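Local coordinates for PA14 domain-containing protein (Clostridium clariflavum, PDB 6QDI) that probably senses plant biomass polysaccharides outside the cell, through tandem calcium-binding PA14 domains of an RsgI-type anti-sigma factor, at residues R5-D10 with T15-T20; K24-F29 with V47-K52. One frame throughout, in Å; residues are numbered along the deposited sequence.

Interaction 1 of 2, residues R5-D10 with T15-T20. With CA (calcium ion), chain G.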
loop_
_atom_site.group_PDB
_atom_site.type_symbol
_atom_site.label_atom_id
_atom_site.label_comp_id
_atom_site.label_asym_id
_atom_site.label_seq_id
_atom_site.Cartn_x
_atom_site.Cartn_y
_atom_site.Cartn_z
ATOM N N ARG A 5 12.593 -0.638 -11.941
ATOM C CA ARG A 5 12.523 -0.271 -10.507
ATOM C C ARG A 5 11.149 -0.666 -9.976
ATOM O O ARG A 5 10.125 -0.152 -10.469
ATOM C CB ARG A 5 12.763 1.221 -10.265
ATOM C CG ARG A 5 12.708 1.503 -8.764
ATOM C CD ARG A 5 13.432 2.756 -8.401
ATOM N NE ARG A 5 14.876 2.638 -8.669
ATOM C CZ ARG A 5 15.738 1.996 -7.906
ATOM N NH1 ARG A 5 15.364 1.353 -6.832
ATOM N NH2 ARG A 5 17.030 1.951 -8.276
ATOM N N GLY A 6 11.138 -1.556 -8.981
ATOM C CA GLY A 6 9.930 -1.981 -8.308
ATOM C C GLY A 6 9.846 -1.253 -6.968
ATOM O O GLY A 6 10.757 -1.374 -6.145
ATOM N N ASP A 7 8.722 -0.539 -6.762
ATOM C CA ASP A 7 8.370 0.058 -5.487
ATOM C C ASP A 7 7.280 -0.828 -4.914
ATOM O O ASP A 7 6.221 -1.028 -5.539
ATOM C CB ASP A 7 7.913 1.492 -5.692
ATOM C CG ASP A 7 9.033 2.403 -6.115
ATOM O OD1 ASP A 7 10.171 2.256 -5.664
ATOM O OD2 ASP A 7 8.742 3.285 -6.953
ATOM N N TYR A 8 7.552 -1.333 -3.720
ATOM C CA TYR A 8 6.709 -2.292 -3.058
ATOM C C TYR A 8 5.981 -1.647 -1.894
ATOM O O TYR A 8 6.609 -1.025 -1.016
ATOM C CB TYR A 8 7.577 -3.498 -2.533
ATOM C CG TYR A 8 8.112 -4.359 -3.668
ATOM C CD1 TYR A 8 9.150 -3.921 -4.490
ATOM C CD2 TYR A 8 7.550 -5.590 -3.921
ATOM C CE1 TYR A 8 9.601 -4.675 -5.553
ATOM C CE2 TYR A 8 7.979 -6.371 -4.987
ATOM C CZ TYR A 8 8.993 -5.904 -5.807
ATOM O OH TYR A 8 9.394 -6.732 -6.850
ATOM N N PHE A 9 4.662 -1.847 -1.881
ATOM C CA PHE A 9 3.748 -1.192 -0.957
ATOM C C PHE A 9 3.051 -2.222 -0.095
ATOM O O PHE A 9 2.701 -3.318 -0.556
ATOM C CB PHE A 9 2.702 -0.390 -1.740
ATOM C CG PHE A 9 3.315 0.717 -2.570
ATOM C CD1 PHE A 9 3.460 1.990 -2.046
ATOM C CD2 PHE A 9 3.691 0.512 -3.887
ATOM C CE1 PHE A 9 4.027 3.006 -2.802
ATOM C CE2 PHE A 9 4.260 1.532 -4.638
ATOM C CZ PHE A 9 4.405 2.768 -4.078
ATOM N N ASP A 10 2.794 -1.850 1.147
ATOM C CA ASP A 10 2.251 -2.754 2.148
ATOM C C ASP A 10 0.744 -2.930 2.049
ATOM O O ASP A 10 0.199 -3.715 2.794
ATOM C CB ASP A 10 2.592 -2.274 3.577
ATOM C CG ASP A 10 3.334 -3.303 4.442
ATOM O OD1 ASP A 10 3.689 -4.356 4.007
ATOM O OD2 ASP A 10 3.739 -2.925 5.600
ATOM N N THR A 15 -0.206 2.238 -1.631
ATOM C CA THR A 15 0.059 3.102 -0.509
ATOM C C THR A 15 0.882 2.338 0.539
ATOM O O THR A 15 0.850 1.118 0.630
ATOM C CB THR A 15 -1.202 3.672 0.115
ATOM O OG1 THR A 15 -1.952 2.654 0.769
ATOM C CG2 THR A 15 -2.023 4.449 -0.875
ATOM N N ASN A 16 1.600 3.145 1.332
ATOM C CA ASN A 16 2.475 2.690 2.410
ATOM C C ASN A 16 3.701 1.962 1.865
ATOM O O ASN A 16 3.846 0.739 1.957
ATOM C CB ASN A 16 1.736 1.906 3.491
ATOM C CG ASN A 16 2.500 1.899 4.764
ATOM O OD1 ASN A 16 3.447 2.685 4.939
ATOM N ND2 ASN A 16 2.057 1.109 5.699
ATOM N N PHE A 17 4.583 2.737 1.255
ATOM C CA PHE A 17 5.829 2.265 0.684
ATOM C C PHE A 17 6.730 1.620 1.716
ATOM O O PHE A 17 6.936 2.194 2.795
ATOM C CB PHE A 17 6.542 3.475 0.066
ATOM C CG PHE A 17 7.930 3.170 -0.404
ATOM C CD1 PHE A 17 8.166 2.612 -1.649
ATOM C CD2 PHE A 17 9.009 3.460 0.395
ATOM C CE1 PHE A 17 9.470 2.348 -2.086
ATOM C CE2 PHE A 17 10.301 3.156 -0.006
ATOM C CZ PHE A 17 10.530 2.637 -1.255
ATOM N N LYS A 18 7.254 0.440 1.384
ATOM C CA LYS A 18 8.206 -0.230 2.233
ATOM C C LYS A 18 9.566 -0.549 1.631
ATOM O O LYS A 18 10.520 -0.763 2.390
ATOM C CB LYS A 18 7.615 -1.511 2.811
ATOM C CG LYS A 18 6.364 -1.290 3.670
ATOM C CD LYS A 18 6.645 -0.505 4.977
ATOM C CE LYS A 18 5.384 -0.240 5.812
ATOM N NZ LYS A 18 5.607 0.541 7.081
ATOM N N LEU A 19 9.692 -0.604 0.309
ATOM C CA LEU A 19 10.948 -1.093 -0.292
ATOM C C LEU A 19 10.996 -0.737 -1.737
ATOM O O LEU A 19 9.979 -0.868 -2.466
ATOM C CB LEU A 19 11.036 -2.604 -0.185
ATOM C CG LEU A 19 12.229 -3.295 -0.822
ATOM C CD1 LEU A 19 13.497 -3.011 -0.039
ATOM C CD2 LEU A 19 11.954 -4.785 -0.907
ATOM N N THR A 20 12.163 -0.262 -2.177
ATOM C CA THR A 20 12.434 -0.202 -3.601
ATOM C C THR A 20 13.615 -1.137 -3.936
ATOM O O THR A 20 14.523 -1.313 -3.136
ATOM C CB THR A 20 12.752 1.250 -4.061
ATOM O OG1 THR A 20 12.755 1.304 -5.487
ATOM C CG2 THR A 20 14.083 1.778 -3.514
HETATM CA CA CA G . -0.631 -5.765 3.723
HETATM O O HOH W 1 1.682 -6.261 3.482
HETATM O O HOH W 2 0.184 -4.568 5.740
HETATM O O HOH W 3 -2.342 -4.024 4.030
#

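Interaction 2 of 2, residues K24-F29 with V47-K52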
loop_
_atom_site.group_PDB
_atom_site.type_symbol
_atom_site.label_atom_id
_atom_site.label_comp_id
_atom_site.label_asym_id
_atom_site.label_seq_id
_atom_site.Cartn_x
_atom_site.Cartn_y
_atom_site.Cartn_z
ATOM N N LYS A 24 15.087 -7.753 -12.269
ATOM C CA LYS A 24 15.667 -7.955 -13.588
ATOM C C LYS A 24 14.644 -8.124 -14.685
ATOM O O LYS A 24 14.838 -7.610 -15.775
ATOM C CB LYS A 24 16.640 -9.127 -13.593
ATOM C CG LYS A 24 17.904 -8.844 -12.792
ATOM C CD LYS A 24 18.903 -9.969 -12.947
ATOM C CE LYS A 24 20.134 -9.757 -12.056
ATOM N NZ LYS A 24 20.963 -8.596 -12.495
ATOM N N THR A 25 13.534 -8.777 -14.346
ATOM C CA THR A 25 12.409 -8.966 -15.224
ATOM C C THR A 25 11.136 -8.927 -14.370
ATOM O O THR A 25 11.221 -9.042 -13.136
ATOM C CB THR A 25 12.465 -10.349 -15.928
ATOM O OG1 THR A 25 12.415 -11.367 -14.949
ATOM C CG2 THR A 25 13.696 -10.518 -16.818
ATOM N N ILE A 26 9.976 -8.779 -15.024
ATOM C CA ILE A 26 8.688 -8.906 -14.299
ATOM C C ILE A 26 8.220 -10.342 -14.492
ATOM O O ILE A 26 7.555 -10.675 -15.465
ATOM C CB ILE A 26 7.640 -7.870 -14.767
ATOM C CG1 ILE A 26 8.194 -6.444 -14.670
ATOM C CG2 ILE A 26 6.396 -8.019 -13.889
ATOM C CD1 ILE A 26 7.206 -5.303 -14.831
ATOM N N ASP A 27 8.583 -11.190 -13.535
ATOM C CA ASP A 27 8.329 -12.616 -13.606
ATOM C C ASP A 27 8.341 -13.134 -12.193
ATOM O O ASP A 27 9.400 -13.508 -11.690
ATOM C CB ASP A 27 9.407 -13.276 -14.470
ATOM C CG ASP A 27 9.226 -14.761 -14.643
ATOM O OD1 ASP A 27 8.132 -15.306 -14.361
ATOM O OD2 ASP A 27 10.216 -15.332 -15.099
ATOM N N PHE A 28 7.194 -13.052 -11.528
ATOM C CA PHE A 28 7.110 -13.321 -10.100
ATOM C C PHE A 28 5.994 -14.273 -9.773
ATOM O O PHE A 28 4.888 -14.166 -10.304
ATOM C CB PHE A 28 6.890 -12.026 -9.311
ATOM C CG PHE A 28 8.102 -11.172 -9.280
ATOM C CD1 PHE A 28 9.132 -11.490 -8.445
ATOM C CD2 PHE A 28 8.237 -10.057 -10.084
ATOM C CE1 PHE A 28 10.285 -10.732 -8.396
ATOM C CE2 PHE A 28 9.402 -9.280 -10.045
ATOM C CZ PHE A 28 10.420 -9.631 -9.215
ATOM N N PHE A 29 6.297 -15.192 -8.877
ATOM C CA PHE A 29 5.314 -16.064 -8.333
ATOM C C PHE A 29 5.570 -16.122 -6.836
ATOM O O PHE A 29 6.623 -16.673 -6.422
ATOM C CB PHE A 29 5.391 -17.461 -8.961
ATOM C CG PHE A 29 4.342 -18.388 -8.472
ATOM C CD1 PHE A 29 4.439 -19.010 -7.187
ATOM C CD2 PHE A 29 3.245 -18.708 -9.241
ATOM C CE1 PHE A 29 3.477 -19.865 -6.722
ATOM C CE2 PHE A 29 2.317 -19.591 -8.774
ATOM C CZ PHE A 29 2.427 -20.142 -7.516
ATOM N N VAL A 47 2.605 -3.388 -6.055
ATOM C CA VAL A 47 3.898 -3.041 -6.618
ATOM C C VAL A 47 3.700 -2.146 -7.808
ATOM O O VAL A 47 2.768 -2.340 -8.620
ATOM C CB VAL A 47 4.676 -4.318 -7.066
ATOM C CG1 VAL A 47 6.112 -3.954 -7.386
ATOM C CG2 VAL A 47 4.629 -5.415 -6.020
ATOM N N ARG A 48 4.593 -1.153 -7.952
ATOM C CA ARG A 48 4.693 -0.383 -9.179
ATOM C C ARG A 48 6.100 -0.547 -9.740
ATOM O O ARG A 48 7.089 -0.297 -9.050
ATOM C CB ARG A 48 4.445 1.091 -8.977
ATOM C CG ARG A 48 4.545 1.907 -10.249
ATOM C CD ARG A 48 4.353 3.386 -10.027
ATOM N NE ARG A 48 3.021 3.696 -9.562
ATOM C CZ ARG A 48 2.710 4.194 -8.370
ATOM N NH1 ARG A 48 3.601 4.358 -7.432
ATOM N NH2 ARG A 48 1.414 4.440 -8.095
ATOM N N TRP A 49 6.173 -0.949 -11.006
ATOM C CA TRP A 49 7.437 -0.977 -11.748
ATOM C C TRP A 49 7.498 0.160 -12.733
ATOM O O TRP A 49 6.532 0.420 -13.472
ATOM C CB TRP A 49 7.611 -2.296 -12.515
ATOM C CG TRP A 49 7.905 -3.463 -11.644
ATOM C CD1 TRP A 49 9.103 -3.822 -11.141
ATOM C CD2 TRP A 49 6.977 -4.459 -11.182
ATOM N NE1 TRP A 49 9.002 -4.942 -10.396
ATOM C CE2 TRP A 49 7.700 -5.363 -10.404
ATOM C CE3 TRP A 49 5.579 -4.649 -11.338
ATOM C CZ2 TRP A 49 7.104 -6.441 -9.797
ATOM C CZ3 TRP A 49 5.000 -5.761 -10.724
ATOM C CH2 TRP A 49 5.758 -6.607 -9.956
ATOM N N THR A 50 8.645 0.855 -12.769
ATOM C CA THR A 50 8.856 1.948 -13.683
ATOM C C THR A 50 10.255 1.874 -14.313
ATOM O O THR A 50 11.239 1.446 -13.690
ATOM C CB THR A 50 8.688 3.332 -13.003
ATOM O OG1 THR A 50 9.487 3.376 -11.832
ATOM C CG2 THR A 50 7.226 3.585 -12.647
ATOM N N GLY A 51 10.313 2.367 -15.535
ATOM C CA GLY A 51 11.578 2.534 -16.217
ATOM C C GLY A 51 11.317 2.678 -17.693
ATOM O O GLY A 51 10.308 3.262 -18.122
ATOM N N LYS A 52 12.248 2.160 -18.492
ATOM C CA LYS A 52 12.163 2.217 -19.957
ATOM C C LYS A 52 12.274 0.829 -20.540
ATOM O O LYS A 52 12.880 -0.055 -19.923
ATOM C CB LYS A 52 13.277 3.062 -20.532
ATOM C CG LYS A 52 13.385 4.440 -19.950
ATOM C CD LYS A 52 12.336 5.382 -20.466
ATOM C CE LYS A 52 12.765 6.844 -20.184
ATOM N NZ LYS A 52 11.763 7.809 -20.670
#

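Interaction 1 of 2, residues R5-D10 with T15-T20
Thr-20 OG1 links two charged side chains across the hairpin of strands 4-9 and 17-23, accepting a hydrogen bond from Arg-5 NH1 (2.9 Å), lying in the guanidinium plane, and donating one to Asp-7 OD1 (2.8 Å). With OG1 anti to the backbone N of Thr-20 (chi1 -169°), the Thr-20 and Asp-7 side chains run side by side, pointing the same way, and the hydroxyl meets OD1 nearly end-on.

In the backbone, Tyr-8 N bonds Leu-19 O at 2.8 Å. Tyr-8 O receives Lys-18 N at 2.9 Å and, weakly, Leu-19 N at 3.4 Å; two residues facing one define a classic beta bulge. Beyond it Asp-10 N reaches Asn-16 O (2.9 Å).

Phe-9 and Phe-17 form a non-hydrogen-bonded pair on the same sheet face as Asp-7, Phe-9 CE1 packing on Phe-17 CB at 3.8 Å. Tyr-146 stacks on Phe-17 and meets Phe-9 edge-to-face.

Asp-10 O binds a calcium ion at 2.4 Å, a site completed by Asp-42, Ser-44 and waters, while Asp-10 OD1 accepts bonds from a calcium-bound water and Arg-40 N. Hairpin bonding and metal coordination thus converge on Asp-10, consistent with the calcium helping to fix the turn end of the hairpin.

Interaction 2 of 2, residues K24-F29 with V47-K52
Ile-26 and Phe-28 meet the indole of Trp-49 at separate places, and every contact between 24-29 and 47-52 runs through these three side chains, without a hydrogen bond. Ile-26 uses both branches on one face of the indole. Its CG2 stands 4.1 Å from the centroid of the six-membered ring of Trp-49 and 10° off the ring normal, a CH-pi contact, while CD1 lies nearer the five-membered ring, 3.7 Å from Trp-49 CG. Two torsions spread the branches: CG2 is anti to the backbone N (CG1 at chi1 -54°), and the chain is extended to CD1, which it carries toward the root of the indole.

Phe-28 touches the far end of the indole, its CE2 coming within 3.7 Å of Trp-49 CZ2. The planes of the phenyl and the six-membered ring differ by 14°, yet their centroids are 5.8 Å apart; the rings are slid so far that they barely overlap, and the contact is mainly between neighbouring rim carbons.

Val-47 CG1 covers the indole face opposite Ile-26, 3.5 Å above its plane, so the ring is clamped between two aliphatic groups. Further out, Asp-23 holds Trp-49 NE1 by a hydrogen bond, and Trp-30 stacks on Phe-28.

Neither segment pairs with the other in a sheet: strand 27-31 bonds to 117-125, whereas 44-53 runs between 4-9 and 104-113. Leu-4, Leu-108, Val-119 and Leu-121 add to the apolar layer, where the contact joins the two facing sheets of the first PA14 beta-sandwich.

Strand 4-9 of interaction 1 and strand 44-53 of interaction 2 are neighbours in one sheet, joined by backbone contacts such as Asp-7 N to Arg-48 O at 2.8 Å. The two contacts nevertheless do different work. Interaction 1 lies within that sheet, is partly buried, and relies on backbone bonds, a polar side-chain relay and a metal at its turn; it covers 544 Å². Interaction 2 is a buried contact of 164 Å² between sheets, made entirely through apolar and aromatic surfaces. Gly-6 CA against Trp-49 CD1, at 3.5 Å, brings them into direct touch. Asp-23, the partner of Trp-49, also takes a hydrogen bond from Tyr-8 OH of interaction 1.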